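YcaO (Methanopyrus kandleri, PDB 6CIB) binds adenine nucleotide and magnesium and, as a YcaO-family enzyme, probably drives ATP-dependent thioamidation of a peptide backbone. Local coordinates at residues A[184-188]-A[189-193]; A[196-200]-A[201-205]; A[282-285]-A[286-290]. All blocks are in the same frame, centred on the assembly; numbering follows the deposited sequence.

Contact 1 (A[184-188]-A[189-193]); sequences LEVHG and ELEEL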
ATOM      1  N   LEU A 184      11.766   7.940  14.613  1.00 39.90           N
ATOM      2  CA  LEU A 184      10.503   8.377  15.205  1.00 39.81           C
ATOM      3  C   LEU A 184      10.271   7.713  16.564  1.00 40.24           C
ATOM      4  O   LEU A 184      10.218   6.484  16.659  1.00 39.86           O
ATOM      5  CB  LEU A 184       9.319   8.146  14.255  1.00 37.74           C
ATOM      6  CG  LEU A 184       7.933   8.518  14.803  1.00 38.01           C
ATOM      7  CD1 LEU A 184       7.680  10.029  14.830  1.00 37.64           C
ATOM      8  CD2 LEU A 184       6.862   7.811  14.000  1.00 37.07           C
ATOM      9  N   GLU A 185      10.125   8.547  17.595  1.00 41.01           N
ATOM     10  CA  GLU A 185       9.980   8.098  18.983  1.00 42.90           C
ATOM     11  C   GLU A 185       8.494   8.013  19.342  1.00 41.47           C
ATOM     12  O   GLU A 185       7.744   8.961  19.111  1.00 40.52           O
ATOM     13  CB  GLU A 185      10.719   9.057  19.925  1.00 46.41           C
ATOM     14  CG  GLU A 185      11.469   8.398  21.079  1.00 54.03           C
ATOM     15  CD  GLU A 185      12.959   8.192  20.803  1.00 58.66           C
ATOM     16  OE1 GLU A 185      13.593   9.068  20.171  1.00 62.60           O
ATOM     17  OE2 GLU A 185      13.512   7.156  21.237  1.00 59.10           O
ATOM     18  N   VAL A 186       8.082   6.864  19.880  1.00 41.00           N
ATOM     19  CA  VAL A 186       6.673   6.574  20.219  1.00 40.39           C
ATOM     20  C   VAL A 186       6.539   6.165  21.689  1.00 40.65           C
ATOM     21  O   VAL A 186       7.536   5.828  22.331  1.00 40.35           O
ATOM     22  CB  VAL A 186       6.052   5.468  19.312  1.00 39.75           C
ATOM     23  CG1 VAL A 186       5.906   5.949  17.875  1.00 39.19           C
ATOM     24  CG2 VAL A 186       6.862   4.175  19.371  1.00 39.11           C
ATOM     25  N   HIS A 187       5.308   6.186  22.200  1.00 42.64           N
ATOM     26  CA  HIS A 187       5.005   5.881  23.609  1.00 44.34           C
ATOM     27  C   HIS A 187       3.809   4.938  23.733  1.00 44.02           C
ATOM     28  O   HIS A 187       3.196   4.566  22.721  1.00 44.11           O
ATOM     29  CB  HIS A 187       4.729   7.175  24.388  1.00 48.34           C
ATOM     30  CG  HIS A 187       5.749   8.241  24.153  1.00 54.41           C
ATOM     31  ND1 HIS A 187       5.524   9.310  23.312  1.00 57.48           N
ATOM     32  CD2 HIS A 187       7.016   8.383  24.614  1.00 58.74           C
ATOM     33  CE1 HIS A 187       6.602  10.075  23.279  1.00 60.79           C
ATOM     34  NE2 HIS A 187       7.521   9.535  24.061  1.00 61.90           N
ATOM     35  N   GLY A 188       3.498   4.553  24.974  1.00 42.20           N
ATOM     36  CA  GLY A 188       2.313   3.755  25.305  1.00 42.62           C
ATOM     37  C   GLY A 188       2.186   2.469  24.506  1.00 41.90           C
ATOM     38  O   GLY A 188       3.146   1.709  24.391  1.00 40.73           O
ATOM     39  N   GLU A 189       1.005   2.260  23.928  1.00 42.22           N
ATOM     40  CA  GLU A 189       0.674   1.017  23.218  1.00 42.01           C
ATOM     41  C   GLU A 189       1.512   0.760  21.956  1.00 38.58           C
ATOM     42  O   GLU A 189       1.864  -0.389  21.665  1.00 36.66           O
ATOM     43  CB  GLU A 189      -0.820   0.968  22.898  1.00 45.46           C
ATOM     44  CG  GLU A 189      -1.694   0.638  24.107  1.00 51.34           C
ATOM     45  CD  GLU A 189      -3.173   0.530  23.772  1.00 55.25           C
ATOM     46  OE1 GLU A 189      -3.522   0.403  22.578  1.00 60.58           O
ATOM     47  OE2 GLU A 189      -4.000   0.572  24.711  1.00 61.07           O
ATOM     48  N   LEU A 190       1.840   1.818  21.222  1.00 36.40           N
ATOM     49  CA  LEU A 190       2.677   1.670  20.024  1.00 36.17           C
ATOM     50  C   LEU A 190       4.103   1.274  20.372  1.00 36.48           C
ATOM     51  O   LEU A 190       4.684   0.408  19.712  1.00 35.01           O
ATOM     52  CB  LEU A 190       2.641   2.922  19.140  1.00 34.48           C
ATOM     53  CG  LEU A 190       1.343   3.140  18.353  1.00 34.33           C
ATOM     54  CD1 LEU A 190       1.294   4.560  17.823  1.00 33.41           C
ATOM     55  CD2 LEU A 190       1.181   2.138  17.214  1.00 33.26           C
ATOM     56  N   GLU A 191       4.650   1.891  21.422  1.00 36.99           N
ATOM     57  CA  GLU A 191       5.974   1.520  21.935  1.00 38.30           C
ATOM     58  C   GLU A 191       6.015   0.079  22.453  1.00 37.60           C
ATOM     59  O   GLU A 191       6.995  -0.632  22.223  1.00 35.85           O
ATOM     60  CB  GLU A 191       6.465   2.526  22.997  1.00 39.49           C
ATOM     61  CG  GLU A 191       7.799   2.208  23.693  1.00 40.42           C
ATOM     62  CD  GLU A 191       9.015   2.068  22.773  1.00 42.62           C
ATOM     63  OE1 GLU A 191       8.988   2.512  21.598  1.00 43.37           O
ATOM     64  OE2 GLU A 191      10.032   1.507  23.243  1.00 41.87           O
ATOM     65  N   GLU A 192       4.946  -0.349  23.121  1.00 37.93           N
ATOM     66  CA  GLU A 192       4.867  -1.722  23.617  1.00 41.18           C
ATOM     67  C   GLU A 192       4.797  -2.746  22.477  1.00 38.94           C
ATOM     68  O   GLU A 192       5.452  -3.796  22.541  1.00 36.29           O
ATOM     69  CB  GLU A 192       3.722  -1.905  24.629  1.00 45.13           C
ATOM     70  CG  GLU A 192       3.818  -3.184  25.471  1.00 51.72           C
ATOM     71  CD  GLU A 192       5.250  -3.562  25.872  1.00 57.30           C
ATOM     72  OE1 GLU A 192       5.900  -2.794  26.624  1.00 58.98           O
ATOM     73  OE2 GLU A 192       5.730  -4.639  25.432  1.00 57.59           O
ATOM     74  N   LEU A 193       4.028  -2.419  21.434  1.00 36.17           N
ATOM     75  CA  LEU A 193       3.982  -3.248  20.226  1.00 34.94           C
ATOM     76  C   LEU A 193       5.361  -3.365  19.552  1.00 33.45           C
ATOM     77  O   LEU A 193       5.797  -4.475  19.239  1.00 32.05           O
ATOM     78  CB  LEU A 193       2.916  -2.745  19.241  1.00 33.43           C
ATOM     79  CG  LEU A 193       2.815  -3.391  17.847  1.00 33.89           C
ATOM     80  CD1 LEU A 193       2.688  -4.910  17.904  1.00 33.74           C
ATOM     81  CD2 LEU A 193       1.663  -2.786  17.062  1.00 33.19           C
TER
HETATM   82  O   HOH W   1      10.058   4.622  20.361  1.00 37.38           O
HETATM   83  O   HOH W   2       0.737   4.573  21.410  1.00 42.73           O
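Gly188 and Glu192 are joined by a regular helical bond, with the amide N of Glu192 3.0 Å from Gly188 O. One residue earlier the carbonyl of His187 is spread more thinly. It takes weak bonds from Leu190 N (3.4 Å from His187 O) and from Glu191 N. The N-H of Leu190 is divided between His187 O and a water that itself donates a hydrogen bond to His187 O. A second water joins the side chain of Glu191 to the incoming strand, donating a hydrogen bond to Glu191 OE1 at 2.7 Å and accepting the backbone N-H of Val186. The other carboxylate oxygen, Glu191 OE2, forms salt bridges with Arg194 and Arg195.

These bonds form the turn in which strand 183-185 hands over to helix 188-198. Gly188 has a positive phi (53°), a backbone conformation that favours glycine.

Packing is provided chiefly by Val186. With CG anti to the backbone N (chi1 176°) and a bend at chi2, Glu191 folds back over it: Glu191 CB is 3.5 Å from Val186 O, and Glu191 OE1 is 3.5 Å from Val186 CG2. On the apolar side Val186 CB comes within 4.3 Å of Leu190 CB, while Ile301 touches Val186 and Val245 of helix 241-260 touches Leu190.

Contact 2 (A[196-200]-A[201-205]); sequences SLERE and VGRVE
Glu198 reaches from helix 188-198 to the start of the next strand, and the tight half of this contact is built on it. Its CG stands anti to the backbone N (chi1 -168°) and the chain runs on extended, which carries the carboxylate across to Val204. There Glu198 OE2 accepts the amide of Val204 at 3.0 Å through its anti lone pair, in a nearly straight bond (168°). The same oxygen forms a salt bridge with Arg194, whose NH2 also bonds to Val204 O. At the base of the glutamate, Val204 CG2 packs 3.7 Å from Glu198 CA and 4.3 Å from Leu197 CB, and Leu249 of helix 241-260 touches both Leu197 and Val204. Val201 adds its CG2, 3.8 Å from Leu197 O, and touches Leu256 of the same helix.

The chain reverses between these residues through a type I turn from Glu198 to Val201, closed by Val201 N donating to Glu198 O at 3.1 Å. Gly202 and Arg203 then form a classic beta bulge opposite Glu224.

The outer side is looser. A water lies 3.0 Å from both Glu198 O and Gly202 O, just past the turn. Arg203 bends back over Glu205, and Arg203 NH1 is 2.8 Å from Glu205 OE2, but the oxygen sits well out of the guanidinium plane, so charge rather than a directed N-H holds the pair.

Replacing Glu198 with an alanine would probably leave the Val204 amide without its acceptor and Arg194 without one of its carboxylate mates. The chemistry thus implies that one carboxylate oxygen, fixed by an amide and a guanidinium together, adds a directed tie between helix and strand, while the Arg203-Glu205 ion pair contributes a less directional attraction.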
ATOM      1  N   SER A 196       7.466  -5.515  21.629  1.00 36.74           N
ATOM      2  CA  SER A 196       6.960  -6.877  21.549  1.00 38.75           C
ATOM      3  C   SER A 196       7.402  -7.563  20.245  1.00 38.11           C
ATOM      4  O   SER A 196       7.815  -8.731  20.255  1.00 36.21           O
ATOM      5  CB  SER A 196       5.442  -6.894  21.710  1.00 39.16           C
ATOM      6  OG  SER A 196       4.997  -8.198  21.998  1.00 47.36           O
ATOM      7  N   LEU A 197       7.337  -6.825  19.137  1.00 37.72           N
ATOM      8  CA  LEU A 197       7.868  -7.313  17.855  1.00 38.50           C
ATOM      9  C   LEU A 197       9.379  -7.440  17.854  1.00 36.78           C
ATOM     10  O   LEU A 197       9.916  -8.349  17.224  1.00 37.77           O
ATOM     11  CB  LEU A 197       7.397  -6.453  16.675  1.00 36.62           C
ATOM     12  CG  LEU A 197       5.956  -6.677  16.199  1.00 36.99           C
ATOM     13  CD1 LEU A 197       5.591  -5.641  15.144  1.00 35.08           C
ATOM     14  CD2 LEU A 197       5.734  -8.086  15.659  1.00 36.79           C
ATOM     15  N   GLU A 198      10.050  -6.537  18.571  1.00 38.56           N
ATOM     16  CA  GLU A 198      11.513  -6.564  18.736  1.00 39.92           C
ATOM     17  C   GLU A 198      12.012  -7.834  19.424  1.00 39.79           C
ATOM     18  O   GLU A 198      13.077  -8.342  19.083  1.00 40.54           O
ATOM     19  CB  GLU A 198      12.002  -5.322  19.475  1.00 39.50           C
ATOM     20  CG  GLU A 198      13.507  -5.129  19.439  1.00 43.02           C
ATOM     21  CD  GLU A 198      13.920  -3.761  19.922  1.00 44.16           C
ATOM     22  OE1 GLU A 198      13.818  -3.509  21.139  1.00 47.38           O
ATOM     23  OE2 GLU A 198      14.347  -2.937  19.087  1.00 46.08           O
ATOM     24  N   ARG A 199      11.223  -8.351  20.361  1.00 39.61           N
ATOM     25  CA  ARG A 199      11.512  -9.630  21.011  1.00 41.24           C
ATOM     26  C   ARG A 199      11.564 -10.825  20.046  1.00 41.35           C
ATOM     27  O   ARG A 199      12.137 -11.855  20.387  1.00 41.22           O
ATOM     28  CB  ARG A 199      10.525  -9.881  22.157  1.00 42.97           C
ATOM     29  CG  ARG A 199      10.991  -9.280  23.475  1.00 45.94           C
ATOM     30  CD  ARG A 199       9.997  -9.494  24.609  1.00 47.49           C
ATOM     31  NE  ARG A 199       9.434  -8.219  25.051  1.00 50.90           N
ATOM     32  CZ  ARG A 199       8.154  -7.869  24.961  1.00 50.45           C
ATOM     33  NH1 ARG A 199       7.247  -8.702  24.462  1.00 54.47           N
ATOM     34  NH2 ARG A 199       7.775  -6.676  25.386  1.00 51.70           N
ATOM     35  N   GLU A 200      10.986 -10.666  18.848  1.00 40.25           N
ATOM     36  CA  GLU A 200      10.996 -11.700  17.804  1.00 39.84           C
ATOM     37  C   GLU A 200      12.275 -11.700  16.970  1.00 40.63           C
ATOM     38  O   GLU A 200      12.674 -12.738  16.429  1.00 39.24           O
ATOM     39  CB  GLU A 200       9.796 -11.531  16.863  1.00 41.32           C
ATOM     40  CG  GLU A 200       8.436 -11.770  17.490  1.00 39.82           C
ATOM     41  CD  GLU A 200       8.291 -13.160  18.079  1.00 43.13           C
ATOM     42  OE1 GLU A 200       8.521 -14.159  17.356  1.00 41.77           O
ATOM     43  OE2 GLU A 200       7.943 -13.246  19.277  1.00 45.87           O
ATOM     44  N   VAL A 201      12.900 -10.531  16.854  1.00 40.18           N
ATOM     45  CA  VAL A 201      14.119 -10.352  16.056  1.00 40.07           C
ATOM     46  C   VAL A 201      15.221  -9.772  16.947  1.00 42.33           C
ATOM     47  O   VAL A 201      15.270 -10.085  18.136  1.00 46.30           O
ATOM     48  CB  VAL A 201      13.852  -9.512  14.769  1.00 40.44           C
ATOM     49  CG1 VAL A 201      13.106 -10.341  13.729  1.00 36.61           C
ATOM     50  CG2 VAL A 201      13.089  -8.223  15.081  1.00 38.48           C
ATOM     51  N   GLY A 202      16.113  -8.955  16.392  1.00 42.59           N
ATOM     52  CA  GLY A 202      17.126  -8.277  17.198  1.00 42.10           C
ATOM     53  C   GLY A 202      16.693  -6.871  17.555  1.00 43.85           C
ATOM     54  O   GLY A 202      16.685  -6.495  18.734  1.00 45.10           O
ATOM     55  N   ARG A 203      16.336  -6.096  16.528  1.00 42.35           N
ATOM     56  CA  ARG A 203      15.915  -4.709  16.679  1.00 42.05           C
ATOM     57  C   ARG A 203      14.756  -4.360  15.744  1.00 39.09           C
ATOM     58  O   ARG A 203      14.672  -4.871  14.625  1.00 36.76           O
ATOM     59  CB  ARG A 203      17.088  -3.746  16.432  1.00 47.01           C
ATOM     60  CG  ARG A 203      18.173  -3.769  17.501  1.00 53.73           C
ATOM     61  CD  ARG A 203      18.521  -2.369  17.974  1.00 60.84           C
ATOM     62  NE  ARG A 203      19.427  -1.680  17.056  1.00 66.63           N
ATOM     63  CZ  ARG A 203      19.719  -0.380  17.109  1.00 70.40           C
ATOM     64  NH1 ARG A 203      19.171   0.404  18.035  1.00 69.79           N
ATOM     65  NH2 ARG A 203      20.560   0.141  16.221  1.00 70.68           N
ATOM     66  N   VAL A 204      13.862  -3.495  16.220  1.00 37.44           N
ATOM     67  CA  VAL A 204      12.830  -2.896  15.375  1.00 36.15           C
ATOM     68  C   VAL A 204      12.971  -1.384  15.486  1.00 36.50           C
ATOM     69  O   VAL A 204      12.796  -0.815  16.561  1.00 36.55           O
ATOM     70  CB  VAL A 204      11.393  -3.363  15.727  1.00 35.14           C
ATOM     71  CG1 VAL A 204      10.361  -2.592  14.906  1.00 33.26           C
ATOM     72  CG2 VAL A 204      11.226  -4.858  15.483  1.00 34.53           C
ATOM     73  N   GLU A 205      13.281  -0.752  14.360  1.00 38.09           N
ATOM     74  CA  GLU A 205      13.584   0.679  14.304  1.00 40.66           C
ATOM     75  C   GLU A 205      12.494   1.430  13.544  1.00 37.97           C
ATOM     76  O   GLU A 205      12.071   0.985  12.476  1.00 38.04           O
ATOM     77  CB  GLU A 205      14.925   0.896  13.606  1.00 44.14           C
ATOM     78  CG  GLU A 205      16.142   0.328  14.323  1.00 49.45           C
ATOM     79  CD  GLU A 205      16.664   1.256  15.399  1.00 52.88           C
ATOM     80  OE1 GLU A 205      16.924   2.444  15.096  1.00 54.66           O
ATOM     81  OE2 GLU A 205      16.813   0.796  16.550  1.00 56.81           O
TER
HETATM   82  O   HOH W   3      15.572  -8.403  20.732  1.00 46.11           O

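Contact 3 (A[282-285]-A[286-290]); sequences PERL and KRLNR
Lys286, Leu285 and Glu283 have the most surface buried where the two halves of helix 282-288 meet. Glu283 and Lys286 touch through a carboxylate oxygen and a methylene: Glu283 OE2 rests 3.4 Å from Lys286 CD. Their charged ends form a long salt bridge, with Glu283 OE2 4.0 Å from Lys286 NZ; the amine also forms a salt bridge with Glu224, consistent with its being drawn away. On its other flank Glu283 meets Arg287, whose NH1 lies 3.3 Å from Glu283 CG. The carboxylate and guanidinium planes stand 72° apart, and no N-H points at the carboxylate oxygen, leaving charge attraction at a distance.

Leu285 uses both its carbonyl and its side chain on Asn289. CG of Asn289 lies anti to its carbonyl carbon (chi1 -75°), which swings the amide back toward the helix; Asn289 ND2 then donates to Leu285 O at 3.2 Å, with the acceptor close to the amide plane. Beside it, Leu285 CD1 packs 3.4 Å from Asn289 ND2. The backbone N of Asn289 gives the same oxygen a second, weak bond. Leu285 also touches Val228 and Met231, loop residues over its apolar end.

Regular bonds from Lys286, Arg287 and Leu288 N to Pro282, Glu283 and Arg284 O make this a short surface alpha-helix. Asn289, first to leave helical angles, takes the N-cap position of helix 290-293, its side chain bonding back to Leu285 instead.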
ATOM      1  N   PRO A 282      23.928 -10.525   7.763  1.00 34.10           N
ATOM      2  CA  PRO A 282      23.168  -9.435   8.405  1.00 35.81           C
ATOM      3  C   PRO A 282      23.934  -8.111   8.488  1.00 38.68           C
ATOM      4  O   PRO A 282      23.349  -7.050   8.227  1.00 37.00           O
ATOM      5  CB  PRO A 282      22.873  -9.977   9.810  1.00 34.74           C
ATOM      6  CG  PRO A 282      22.893 -11.462   9.650  1.00 34.51           C
ATOM      7  CD  PRO A 282      23.912 -11.755   8.591  1.00 33.68           C
ATOM      8  N   GLU A 283      25.226  -8.172   8.822  1.00 39.70           N
ATOM      9  CA  GLU A 283      26.025  -6.948   8.966  1.00 41.56           C
ATOM     10  C   GLU A 283      26.313  -6.252   7.627  1.00 39.10           C
ATOM     11  O   GLU A 283      26.367  -5.016   7.571  1.00 37.39           O
ATOM     12  CB  GLU A 283      27.310  -7.199   9.767  1.00 46.57           C
ATOM     13  CG  GLU A 283      27.855  -5.970  10.502  1.00 54.30           C
ATOM     14  CD  GLU A 283      26.900  -5.370  11.536  1.00 58.66           C
ATOM     15  OE1 GLU A 283      26.397  -6.110  12.411  1.00 62.81           O
ATOM     16  OE2 GLU A 283      26.661  -4.142  11.479  1.00 61.40           O
ATOM     17  N   ARG A 284      26.478  -7.034   6.560  1.00 36.69           N
ATOM     18  CA  ARG A 284      26.607  -6.449   5.222  1.00 38.96           C
ATOM     19  C   ARG A 284      25.294  -5.845   4.705  1.00 36.37           C
ATOM     20  O   ARG A 284      25.313  -4.800   4.045  1.00 34.68           O
ATOM     21  CB  ARG A 284      27.206  -7.420   4.192  1.00 38.63           C
ATOM     22  CG  ARG A 284      27.211  -6.826   2.787  1.00 42.44           C
ATOM     23  CD  ARG A 284      28.547  -6.897   2.089  1.00 48.46           C
ATOM     24  NE  ARG A 284      29.513  -5.886   2.534  1.00 54.18           N
ATOM     25  CZ  ARG A 284      30.026  -4.914   1.771  1.00 54.25           C
ATOM     26  NH1 ARG A 284      29.682  -4.777   0.493  1.00 54.69           N
ATOM     27  NH2 ARG A 284      30.901  -4.069   2.297  1.00 53.34           N
ATOM     28  N   LEU A 285      24.169  -6.498   4.995  1.00 37.05           N
ATOM     29  CA  LEU A 285      22.866  -5.916   4.647  1.00 35.81           C
ATOM     30  C   LEU A 285      22.714  -4.538   5.288  1.00 35.34           C
ATOM     31  O   LEU A 285      22.335  -3.586   4.605  1.00 35.41           O
ATOM     32  CB  LEU A 285      21.697  -6.856   4.979  1.00 34.90           C
ATOM     33  CG  LEU A 285      20.311  -6.455   4.429  1.00 34.36           C
ATOM     34  CD1 LEU A 285      20.310  -6.162   2.931  1.00 32.32           C
ATOM     35  CD2 LEU A 285      19.260  -7.500   4.785  1.00 33.98           C
ATOM     36  N   LYS A 286      23.061  -4.444   6.575  1.00 37.19           N
ATOM     37  CA  LYS A 286      23.130  -3.172   7.313  1.00 40.91           C
ATOM     38  C   LYS A 286      23.970  -2.112   6.598  1.00 42.02           C
ATOM     39  O   LYS A 286      23.528  -0.971   6.453  1.00 42.39           O
ATOM     40  CB  LYS A 286      23.710  -3.385   8.718  1.00 42.66           C
ATOM     41  CG  LYS A 286      22.695  -3.559   9.828  1.00 44.30           C
ATOM     42  CD  LYS A 286      23.359  -3.526  11.199  1.00 45.00           C
ATOM     43  CE  LYS A 286      23.599  -2.107  11.697  1.00 46.73           C
ATOM     44  NZ  LYS A 286      23.699  -2.065  13.183  1.00 48.72           N
ATOM     45  N   ARG A 287      25.176  -2.500   6.171  1.00 42.78           N
ATOM     46  CA  ARG A 287      26.108  -1.598   5.482  1.00 44.79           C
ATOM     47  C   ARG A 287      25.622  -1.127   4.119  1.00 43.72           C
ATOM     48  O   ARG A 287      25.841   0.030   3.753  1.00 44.01           O
ATOM     49  CB  ARG A 287      27.500  -2.226   5.359  1.00 49.25           C
ATOM     50  CG  ARG A 287      28.384  -1.915   6.549  1.00 53.39           C
ATOM     51  CD  ARG A 287      29.787  -2.478   6.403  1.00 56.82           C
ATOM     52  NE  ARG A 287      30.564  -2.169   7.601  1.00 60.12           N
ATOM     53  CZ  ARG A 287      30.635  -2.938   8.688  1.00 62.68           C
ATOM     54  NH1 ARG A 287      29.995  -4.102   8.747  1.00 64.88           N
ATOM     55  NH2 ARG A 287      31.362  -2.542   9.723  1.00 62.98           N
ATOM     56  N   LEU A 288      24.967  -2.023   3.376  1.00 41.78           N
ATOM     57  CA  LEU A 288      24.329  -1.668   2.106  1.00 41.70           C
ATOM     58  C   LEU A 288      23.106  -0.759   2.298  1.00 41.07           C
ATOM     59  O   LEU A 288      22.703  -0.050   1.369  1.00 38.64           O
ATOM     60  CB  LEU A 288      23.961  -2.926   1.304  1.00 42.58           C
ATOM     61  CG  LEU A 288      25.087  -3.836   0.783  1.00 43.54           C
ATOM     62  CD1 LEU A 288      24.491  -5.098   0.166  1.00 43.74           C
ATOM     63  CD2 LEU A 288      26.009  -3.133  -0.208  1.00 41.30           C
ATOM     64  N   ASN A 289      22.549  -0.769   3.511  1.00 40.54           N
ATOM     65  CA  ASN A 289      21.360   0.014   3.843  1.00 43.49           C
ATOM     66  C   ASN A 289      21.588   1.003   4.989  1.00 44.43           C
ATOM     67  O   ASN A 289      20.709   1.215   5.834  1.00 44.02           O
ATOM     68  CB  ASN A 289      20.184  -0.924   4.117  1.00 41.84           C
ATOM     69  CG  ASN A 289      19.620  -1.510   2.847  1.00 42.84           C
ATOM     70  OD1 ASN A 289      18.922  -0.832   2.105  1.00 45.95           O
ATOM     71  ND2 ASN A 289      19.929  -2.771   2.583  1.00 43.65           N
ATOM     72  N   ARG A 290      22.772   1.622   4.977  1.00 46.25           N
ATOM     73  CA  ARG A 290      23.221   2.592   5.990  1.00 46.40           C
ATOM     74  C   ARG A 290      22.254   3.752   6.228  1.00 43.77           C
ATOM     75  O   ARG A 290      22.129   4.229   7.355  1.00 44.23           O
ATOM     76  CB  ARG A 290      24.601   3.149   5.615  1.00 50.09           C
ATOM     77  CG  ARG A 290      25.776   2.261   6.010  1.00 55.65           C
ATOM     78  CD  ARG A 290      27.112   2.786   5.487  1.00 59.24           C
ATOM     79  NE  ARG A 290      27.554   3.977   6.215  1.00 64.67           N
ATOM     80  CZ  ARG A 290      27.464   5.231   5.767  1.00 68.94           C
ATOM     81  NH1 ARG A 290      26.955   5.496   4.565  1.00 71.48           N
ATOM     82  NH2 ARG A 290      27.887   6.234   6.528  1.00 68.02           N
TER

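Overall arrangement
Contacts 1 and 2 mark the two ends of helix 188-198: residues 184-193 lead in from strand 183-185, and residues 196-205 lead out into strand 203-209. Their centres are 13 Å apart, and the salt bridge between Glu192 and Arg199 runs along the helix from one to the other, while helix 241-260 packs against both. Contact 3 comes later, on helix 282-288, its centre 17 Å from that of contact 2 and 25 Å from that of contact 1. Glu224, at the end of strand 217-224, relates contacts 2 and 3, facing the bulge and binding Lys286. All lie within the YcaO family region, 22 to 25 Å from the chain centre, contacts 1 and 3 away from the annotated sites.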